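Local coordinates for immune protein (Enterobacter cloacae, PDB 6D7Y) that binds the toxic C-terminal tip of a CdiA contact-dependent growth inhibition protein and probably neutralises it, protecting the cell that makes it, at residues Lys2-Val7 with Cys99-Asp104; Asn130-Leu135 with Glu142-Thr147. One frame throughout, in Å; residues are numbered along the deposited sequence.

Contact 1: Lys2-Val7 with Cys99-Asp104; sequences KELFEV and CFYMND
Lys-2 reaches Tyr-101 by an extended start and a bent end: CG stands anti to the backbone N (chi1 180°), and the turns at chi3 and chi4 fold NZ back over the ring. NZ lies 4.0 Å from the centroid of the Tyr-101 ring, a cation-pi contact over one face. Leu-4 takes the opposite face. With CG anti to the backbone N (chi1 -175°) and chi2 at 55°, CD1 comes over the middle of the ring, 3.9 Å from the Tyr-101 centroid, as a CH-pi contact. The ring therefore has an ammonium over one face and a methyl group over the other. Farther along the same face of the sheet, Leu-4 CD1 also meets Cys-99 CB. Next comes Glu-6, whose OE1 lies 3.3 Å from Cys-99 SG. The other carboxylate oxygen, OE2, accepts a hydrogen bond from the backbone N of Ala-138.

Phe-5, Phe-100 and selenomethionine Met-102 occupy the other face. Phe-5 CE2 packs on Met-102 CB at 3.7 Å, the two side chains crossing at about a right angle. Phe-5 CB lies above the Phe-100 ring near its margin, 4.0 Å from Phe-100 CE2, and Phe-5 O stands over the same face. Helix 105-126 covers this side, with Phe-105 meeting the Phe-5 ring edge-to-face and Ala-108 and Met-112 also touching Phe-5.

Four backbone hydrogen bonds tie the strands. Glu-3 and Met-102 exchange two, and Phe-5 and Phe-100 exchange two; Phe-5 N to Phe-100 O is the shortest at 2.8 Å. Leu-4 with Tyr-101 and Glu-6 with Cys-99 form the non-hydrogen-bonded pairs between and beyond them. This is regular antiparallel pairing, which joins the N-terminal strand 3-10 to strand 93-102 inside a sheet backed by a long helix.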
ATOM      1  N   LYS B   2       6.057  20.060   2.757  1.00 37.64           N
ATOM      2  CA  LYS B   2       6.139  18.587   2.753  1.00 34.02           C
ATOM      3  C   LYS B   2       4.742  18.052   3.082  1.00 29.60           C
ATOM      4  O   LYS B   2       4.076  18.566   3.967  1.00 29.26           O
ATOM      5  CB  LYS B   2       7.140  18.126   3.790  1.00 36.32           C
ATOM      6  CG  LYS B   2       7.333  16.630   3.906  1.00 36.99           C
ATOM      7  CD  LYS B   2       8.570  16.312   4.763  1.00 39.71           C
ATOM      8  CE  LYS B   2       8.413  16.720   6.217  1.00 42.08           C
ATOM      9  NZ  LYS B   2       7.298  15.983   6.873  1.00 42.79           N
ATOM     10  N   GLU B   3       4.309  17.028   2.362  1.00 26.18           N
ATOM     11  CA  GLU B   3       2.956  16.477   2.508  1.00 24.05           C
ATOM     12  C   GLU B   3       2.998  14.975   2.503  1.00 22.42           C
ATOM     13  O   GLU B   3       3.891  14.380   1.903  1.00 21.89           O
ATOM     14  CB  GLU B   3       2.126  16.903   1.302  1.00 23.25           C
ATOM     15  CG  GLU B   3       1.924  18.389   1.122  1.00 24.12           C
ATOM     16  CD  GLU B   3       0.831  18.988   1.989  1.00 24.45           C
ATOM     17  OE1 GLU B   3       0.259  18.286   2.870  1.00 24.16           O
ATOM     18  OE2 GLU B   3       0.531  20.197   1.780  1.00 25.13           O
ATOM     19  N   LEU B   4       2.005  14.365   3.153  1.00 21.58           N
ATOM     20  CA  LEU B   4       1.892  12.936   3.189  1.00 21.04           C
ATOM     21  C   LEU B   4       1.007  12.506   2.004  1.00 20.25           C
ATOM     22  O   LEU B   4      -0.133  13.010   1.857  1.00 19.47           O
ATOM     23  CB  LEU B   4       1.259  12.467   4.492  1.00 21.43           C
ATOM     24  CG  LEU B   4       1.205  10.945   4.671  1.00 21.78           C
ATOM     25  CD1 LEU B   4       2.565  10.281   4.538  1.00 22.60           C
ATOM     26  CD2 LEU B   4       0.623  10.635   6.044  1.00 22.57           C
ATOM     27  N   PHE B   5       1.541  11.601   1.182  1.00 19.66           N
ATOM     28  CA  PHE B   5       0.816  11.065   0.031  1.00 19.48           C
ATOM     29  C   PHE B   5       0.559   9.589   0.228  1.00 19.81           C
ATOM     30  O   PHE B   5       1.180   8.946   1.070  1.00 19.83           O
ATOM     31  CB  PHE B   5       1.568  11.308  -1.269  1.00 19.54           C
ATOM     32  CG  PHE B   5       1.714  12.764  -1.621  1.00 19.55           C
ATOM     33  CD1 PHE B   5       0.742  13.424  -2.340  1.00 19.39           C
ATOM     34  CD2 PHE B   5       2.809  13.481  -1.183  1.00 20.10           C
ATOM     35  CE1 PHE B   5       0.836  14.780  -2.630  1.00 19.61           C
ATOM     36  CE2 PHE B   5       2.922  14.833  -1.491  1.00 20.61           C
ATOM     37  CZ  PHE B   5       1.948  15.485  -2.211  1.00 20.29           C
ATOM     38  N   GLU B   6      -0.391   9.035  -0.521  1.00 20.08           N
ATOM     39  CA  GLU B   6      -0.612   7.627  -0.393  1.00 21.30           C
ATOM     40  C   GLU B   6      -1.223   7.013  -1.648  1.00 20.50           C
ATOM     41  O   GLU B   6      -1.835   7.702  -2.450  1.00 19.76           O
ATOM     42  CB  GLU B   6      -1.459   7.263   0.849  1.00 23.66           C
ATOM     43  CG  GLU B   6      -2.928   7.481   0.727  1.00 25.51           C
ATOM     44  CD  GLU B   6      -3.744   7.140   1.989  1.00 27.24           C
ATOM     45  OE1 GLU B   6      -3.339   6.315   2.850  1.00 29.24           O
ATOM     46  OE2 GLU B   6      -4.839   7.716   2.099  1.00 26.86           O
ATOM     47  N   VAL B   7      -0.955   5.729  -1.819  1.00 20.77           N
ATOM     48  CA  VAL B   7      -1.551   4.939  -2.895  1.00 21.09           C
ATOM     49  C   VAL B   7      -2.238   3.778  -2.195  1.00 21.56           C
ATOM     50  O   VAL B   7      -1.754   3.266  -1.180  1.00 20.78           O
ATOM     51  CB  VAL B   7      -0.575   4.469  -3.993  1.00 21.97           C
ATOM     52  CG1 VAL B   7       0.049   5.659  -4.700  1.00 21.72           C
ATOM     53  CG2 VAL B   7       0.488   3.532  -3.443  1.00 22.57           C
ATOM     54  N   CYS B  99       1.909   4.743   2.449  1.00 23.50           N
ATOM     55  CA  CYS B  99       1.910   6.182   2.752  1.00 23.26           C
ATOM     56  C   CYS B  99       3.362   6.624   2.825  1.00 23.53           C
ATOM     57  O   CYS B  99       4.177   5.902   3.406  1.00 23.56           O
ATOM     58  CB  CYS B  99       1.259   6.453   4.114  1.00 26.01           C
ATOM     59  SG  CYS B  99      -0.430   5.833   4.254  1.00 33.67           S
ATOM     60  N   PHE B 100       3.657   7.783   2.245  1.00 22.42           N
ATOM     61  CA  PHE B 100       5.016   8.354   2.183  1.00 24.85           C
ATOM     62  C   PHE B 100       4.991   9.870   2.010  1.00 23.09           C
ATOM     63  O   PHE B 100       4.088  10.419   1.383  1.00 21.85           O
ATOM     64  CB  PHE B 100       5.786   7.730   1.016  1.00 27.23           C
ATOM     65  CG  PHE B 100       5.083   7.867  -0.312  1.00 28.72           C
ATOM     66  CD1 PHE B 100       4.148   6.933  -0.708  1.00 28.73           C
ATOM     67  CD2 PHE B 100       5.366   8.932  -1.160  1.00 29.06           C
ATOM     68  CE1 PHE B 100       3.493   7.057  -1.928  1.00 30.69           C
ATOM     69  CE2 PHE B 100       4.732   9.066  -2.373  1.00 29.91           C
ATOM     70  CZ  PHE B 100       3.781   8.141  -2.763  1.00 29.37           C
ATOM     71  N   TYR B 101       5.966  10.570   2.598  1.00 23.57           N
ATOM     72  CA  TYR B 101       6.015  12.012   2.423  1.00 23.74           C
ATOM     73  C   TYR B 101       6.764  12.377   1.146  1.00 25.78           C
ATOM     74  O   TYR B 101       7.616  11.607   0.674  1.00 27.59           O
ATOM     75  CB  TYR B 101       6.716  12.710   3.627  1.00 25.20           C
ATOM     76  CG  TYR B 101       5.900  12.706   4.890  1.00 25.19           C
ATOM     77  CD1 TYR B 101       5.965  11.646   5.787  1.00 27.78           C
ATOM     78  CD2 TYR B 101       5.054  13.766   5.199  1.00 25.25           C
ATOM     79  CE1 TYR B 101       5.206  11.644   6.959  1.00 28.03           C
ATOM     80  CE2 TYR B 101       4.296  13.774   6.354  1.00 25.75           C
ATOM     81  CZ  TYR B 101       4.361  12.710   7.227  1.00 27.02           C
ATOM     82  OH  TYR B 101       3.612  12.723   8.385  1.00 28.79           O
HETATM   83  N   MSE B 102       6.451  13.551   0.594  1.00 26.09           N
HETATM   84  CA  MSE B 102       7.181  14.109  -0.556  1.00 28.22           C
HETATM   85  C   MSE B 102       7.335  15.570  -0.225  1.00 27.97           C
HETATM   86  O   MSE B 102       6.463  16.157   0.414  1.00 26.80           O
HETATM   87  CB  MSE B 102       6.517  13.937  -1.916  1.00 29.46           C
HETATM   88  CG  MSE B 102       6.316  12.477  -2.304  1.00 31.52           C
HETATM   89 SE   MSE B 102       8.010  11.524  -2.685  1.00 42.55          SE
HETATM   90  CE  MSE B 102       8.687  12.650  -4.159  1.00 39.85           C
ATOM     91  N   ASN B 103       8.442  16.176  -0.648  1.00 31.67           N
ATOM     92  CA  ASN B 103       8.712  17.606  -0.351  1.00 34.11           C
ATOM     93  C   ASN B 103       7.875  18.601  -1.146  1.00 33.93           C
ATOM     94  O   ASN B 103       7.738  19.754  -0.721  1.00 34.63           O
ATOM     95  CB  ASN B 103      10.207  17.933  -0.515  1.00 38.06           C
ATOM     96  CG  ASN B 103      11.071  17.339   0.586  1.00 40.39           C
ATOM     97  OD1 ASN B 103      10.586  17.019   1.670  1.00 41.43           O
ATOM     98  ND2 ASN B 103      12.370  17.228   0.324  1.00 43.33           N
ATOM     99  N   ASP B 104       7.304  18.176  -2.280  1.00 32.33           N
ATOM    100  CA  ASP B 104       6.485  19.081  -3.084  1.00 32.66           C
ATOM    101  C   ASP B 104       5.548  18.294  -3.982  1.00 31.45           C
ATOM    102  O   ASP B 104       5.744  17.091  -4.171  1.00 29.36           O
ATOM    103  CB  ASP B 104       7.366  20.031  -3.891  1.00 36.82           C
ATOM    104  CG  ASP B 104       8.274  19.309  -4.854  1.00 41.15           C
ATOM    105  OD1 ASP B 104       7.761  18.660  -5.781  1.00 47.61           O
ATOM    106  OD2 ASP B 104       9.509  19.428  -4.718  1.00 49.03           O
TER

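Contact 2: Asn130-Leu135 with Glu142-Thr147; sequences NFYGGL and ETRFFT
Phe-131 meets Phe-146 across a beta hairpin that contains a classic beta bulge. Its CD2 lies 4.0 Å from Phe-146 CE2, at the edge of the Phe-146 ring, and the side chains cross at about a right angle. Tyr-132 points to the other face of the hairpin. There the guanidinium of Arg-144 lies flat on its ring, centres 3.9 Å apart and planes at 9°. The arginine chain runs extended from CG to NE, which carries the group over the phenol. Arg-144 NE donates to Ala-138 O and NH1 to Ser-139 O, in the hairpin loop, so the stacked group is also held by its polar edge.

Gly-133 is the single residue opposite Phe-145 and Phe-146. Gly-133 O accepts a hydrogen bond from Phe-145 N at 2.8 Å and a weak one from Phe-146 N at 3.4 Å. Gly-133 N donates to Phe-146 O. The Phe-146 ring lies with one face over this glycine, and Gly-133 CA makes a CH-pi contact with it. At Gly-134 the backbones come close, with CA 3.8 Å from Arg-144 CA. The Phe-145 ring turns its edge to Gly-134 CA. Leu-135 N donates to Thr-143 O, and their CB atoms touch. One water is hydrogen-bonded to both Leu-135 O and Thr-143 OG1. At the guanidinium edge, Arg-144 NH2 donates almost in plane to Thr-147 OG1 at 2.9 Å.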
ATOM      1  N   ASN B 130      -9.996  -1.678  -7.054  1.00 33.20           N
ATOM      2  CA  ASN B 130      -9.582  -0.377  -7.555  1.00 30.83           C
ATOM      3  C   ASN B 130      -8.219  -0.053  -6.999  1.00 27.51           C
ATOM      4  O   ASN B 130      -7.799  -0.656  -6.015  1.00 26.58           O
ATOM      5  CB  ASN B 130     -10.516   0.729  -7.053  1.00 32.37           C
ATOM      6  CG  ASN B 130     -11.897   0.645  -7.628  1.00 35.61           C
ATOM      7  OD1 ASN B 130     -12.090   0.717  -8.840  1.00 39.89           O
ATOM      8  ND2 ASN B 130     -12.880   0.555  -6.754  1.00 38.20           N
ATOM      9  N   PHE B 131      -7.540   0.862  -7.672  1.00 25.08           N
ATOM     10  CA  PHE B 131      -6.235   1.374  -7.210  1.00 24.14           C
ATOM     11  C   PHE B 131      -6.264   2.883  -7.451  1.00 22.85           C
ATOM     12  O   PHE B 131      -6.824   3.350  -8.447  1.00 23.85           O
ATOM     13  CB  PHE B 131      -5.050   0.640  -7.842  1.00 24.25           C
ATOM     14  CG  PHE B 131      -5.010   0.650  -9.340  1.00 25.50           C
ATOM     15  CD1 PHE B 131      -5.766  -0.261 -10.079  1.00 26.89           C
ATOM     16  CD2 PHE B 131      -4.157   1.496 -10.032  1.00 25.30           C
ATOM     17  CE1 PHE B 131      -5.705  -0.278 -11.466  1.00 28.57           C
ATOM     18  CE2 PHE B 131      -4.098   1.482 -11.419  1.00 26.39           C
ATOM     19  CZ  PHE B 131      -4.877   0.597 -12.138  1.00 28.00           C
ATOM     20  N   TYR B 132      -5.691   3.668  -6.544  1.00 21.30           N
ATOM     21  CA  TYR B 132      -5.732   5.118  -6.690  1.00 19.95           C
ATOM     22  C   TYR B 132      -4.679   5.708  -5.825  1.00 19.43           C
ATOM     23  O   TYR B 132      -4.137   5.009  -4.972  1.00 18.72           O
ATOM     24  CB  TYR B 132      -7.121   5.720  -6.374  1.00 20.55           C
ATOM     25  CG  TYR B 132      -7.800   5.237  -5.103  1.00 21.03           C
ATOM     26  CD1 TYR B 132      -7.563   5.848  -3.885  1.00 20.70           C
ATOM     27  CD2 TYR B 132      -8.689   4.163  -5.128  1.00 23.05           C
ATOM     28  CE1 TYR B 132      -8.190   5.421  -2.730  1.00 21.42           C
ATOM     29  CE2 TYR B 132      -9.334   3.730  -3.977  1.00 24.24           C
ATOM     30  CZ  TYR B 132      -9.061   4.353  -2.773  1.00 23.91           C
ATOM     31  OH  TYR B 132      -9.669   3.944  -1.609  1.00 26.04           O
ATOM     32  N   GLY B 133      -4.370   6.969  -6.091  1.00 18.56           N
ATOM     33  CA  GLY B 133      -3.326   7.662  -5.350  1.00 18.05           C
ATOM     34  C   GLY B 133      -3.616   9.137  -5.247  1.00 17.90           C
ATOM     35  O   GLY B 133      -4.169   9.747  -6.158  1.00 17.43           O
ATOM     36  N   GLY B 134      -3.192   9.730  -4.134  1.00 17.93           N
ATOM     37  CA  GLY B 134      -3.442  11.129  -3.926  1.00 18.33           C
ATOM     38  C   GLY B 134      -2.830  11.675  -2.661  1.00 17.74           C
ATOM     39  O   GLY B 134      -2.103  10.959  -1.943  1.00 18.14           O
ATOM     40  N   LEU B 135      -3.129  12.943  -2.407  1.00 17.92           N
ATOM     41  CA  LEU B 135      -2.735  13.589  -1.155  1.00 19.17           C
ATOM     42  C   LEU B 135      -3.496  12.813  -0.093  1.00 20.55           C
ATOM     43  O   LEU B 135      -4.643  12.394  -0.318  1.00 18.71           O
ATOM     44  CB  LEU B 135      -3.212  15.031  -1.155  1.00 19.43           C
ATOM     45  CG  LEU B 135      -2.958  15.835   0.107  1.00 19.37           C
ATOM     46  CD1 LEU B 135      -1.472  16.099   0.301  1.00 20.14           C
ATOM     47  CD2 LEU B 135      -3.716  17.135  -0.039  1.00 20.71           C
ATOM     48  N   GLU B 142     -11.091  14.635  -4.758  1.00 26.85           N
ATOM     49  CA  GLU B 142     -10.623  15.975  -5.121  1.00 27.62           C
ATOM     50  C   GLU B 142      -9.105  16.191  -5.115  1.00 24.38           C
ATOM     51  O   GLU B 142      -8.605  17.095  -5.793  1.00 24.41           O
ATOM     52  CB  GLU B 142     -11.322  17.075  -4.307  1.00 32.82           C
ATOM     53  CG  GLU B 142     -11.137  17.057  -2.793  1.00 36.66           C
ATOM     54  CD  GLU B 142     -12.098  16.138  -2.021  1.00 43.46           C
ATOM     55  OE1 GLU B 142     -12.580  15.104  -2.568  1.00 46.68           O
ATOM     56  OE2 GLU B 142     -12.382  16.474  -0.835  1.00 46.85           O
ATOM     57  N   THR B 143      -8.377  15.371  -4.370  1.00 21.10           N
ATOM     58  CA  THR B 143      -6.927  15.502  -4.315  1.00 19.33           C
ATOM     59  C   THR B 143      -6.159  14.281  -4.836  1.00 18.16           C
ATOM     60  O   THR B 143      -4.984  14.072  -4.502  1.00 17.34           O
ATOM     61  CB  THR B 143      -6.424  15.964  -2.913  1.00 18.99           C
ATOM     62  OG1 THR B 143      -6.962  15.120  -1.891  1.00 19.49           O
ATOM     63  CG2 THR B 143      -6.842  17.377  -2.643  1.00 19.64           C
ATOM     64  N   ARG B 144      -6.792  13.477  -5.684  1.00 17.70           N
ATOM     65  CA  ARG B 144      -6.103  12.370  -6.293  1.00 17.61           C
ATOM     66  C   ARG B 144      -5.289  12.784  -7.519  1.00 18.31           C
ATOM     67  O   ARG B 144      -5.591  13.781  -8.194  1.00 19.51           O
ATOM     68  CB  ARG B 144      -7.073  11.266  -6.739  1.00 18.51           C
ATOM     69  CG  ARG B 144      -7.722  10.506  -5.609  1.00 18.44           C
ATOM     70  CD  ARG B 144      -8.635   9.397  -6.149  1.00 19.85           C
ATOM     71  NE  ARG B 144      -9.396   8.779  -5.079  1.00 20.25           N
ATOM     72  CZ  ARG B 144     -10.356   7.874  -5.270  1.00 22.33           C
ATOM     73  NH1 ARG B 144     -11.040   7.418  -4.235  1.00 23.00           N
ATOM     74  NH2 ARG B 144     -10.656   7.463  -6.496  1.00 23.24           N
ATOM     75  N   PHE B 145      -4.255  11.997  -7.773  1.00 19.19           N
ATOM     76  CA  PHE B 145      -3.400  12.101  -8.975  1.00 20.81           C
ATOM     77  C   PHE B 145      -3.888  11.074  -9.994  1.00 21.58           C
ATOM     78  O   PHE B 145      -3.697  11.250 -11.211  1.00 23.42           O
ATOM     79  CB  PHE B 145      -1.936  11.869  -8.677  1.00 22.89           C
ATOM     80  CG  PHE B 145      -1.273  13.016  -7.986  1.00 24.00           C
ATOM     81  CD1 PHE B 145      -1.342  13.150  -6.599  1.00 25.95           C
ATOM     82  CD2 PHE B 145      -0.573  13.958  -8.711  1.00 26.31           C
ATOM     83  CE1 PHE B 145      -0.725  14.210  -5.953  1.00 26.49           C
ATOM     84  CE2 PHE B 145       0.061  15.023  -8.063  1.00 27.33           C
ATOM     85  CZ  PHE B 145      -0.010  15.140  -6.697  1.00 26.60           C
ATOM     86  N   PHE B 146      -4.466   9.986  -9.514  1.00 20.25           N
ATOM     87  CA  PHE B 146      -5.028   8.989 -10.432  1.00 21.48           C
ATOM     88  C   PHE B 146      -6.022   8.045  -9.761  1.00 21.01           C
ATOM     89  O   PHE B 146      -6.005   7.855  -8.560  1.00 18.98           O
ATOM     90  CB  PHE B 146      -3.893   8.136 -11.091  1.00 22.21           C
ATOM     91  CG  PHE B 146      -3.174   7.241 -10.133  1.00 21.85           C
ATOM     92  CD1 PHE B 146      -2.069   7.704  -9.424  1.00 21.45           C
ATOM     93  CD2 PHE B 146      -3.624   5.948  -9.894  1.00 22.31           C
ATOM     94  CE1 PHE B 146      -1.406   6.876  -8.525  1.00 21.31           C
ATOM     95  CE2 PHE B 146      -2.974   5.123  -8.990  1.00 22.47           C
ATOM     96  CZ  PHE B 146      -1.862   5.589  -8.294  1.00 21.15           C
ATOM     97  N   THR B 147      -6.903   7.449 -10.580  1.00 22.34           N
ATOM     98  CA  THR B 147      -7.816   6.439 -10.107  1.00 23.19           C
ATOM     99  C   THR B 147      -7.820   5.415 -11.238  1.00 24.24           C
ATOM    100  O   THR B 147      -8.151   5.754 -12.372  1.00 24.68           O
ATOM    101  CB  THR B 147      -9.251   6.925  -9.887  1.00 24.17           C
ATOM    102  OG1 THR B 147      -9.261   7.973  -8.934  1.00 23.07           O
ATOM    103  CG2 THR B 147     -10.122   5.760  -9.374  1.00 25.02           C
TER
HETATM  104  O   HOH W   1      -6.586  12.484  -2.319  1.00 20.14           O

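In the fold
Both contacts are antiparallel pairings in one sheet, joined where strand 3-10 lies beside strand 130-135. Glu-6 N probably donates a hydrogen bond to Gly-134 O, and the rings of Phe-5 and Phe-145 pack together. Helix 105-126 covers the phenylalanine side of both and follows contact 1 directly in the chain. Contact 1 is partly buried: its lysine and tyrosine lie at the surface, and its strands are distant in sequence. Contact 2 is more buried and local, a hairpin of near neighbours. Regular pairing in contact 1 gives way to a bulge in contact 2. Each places a cation on a tyrosine, but only the arginine stacks flat.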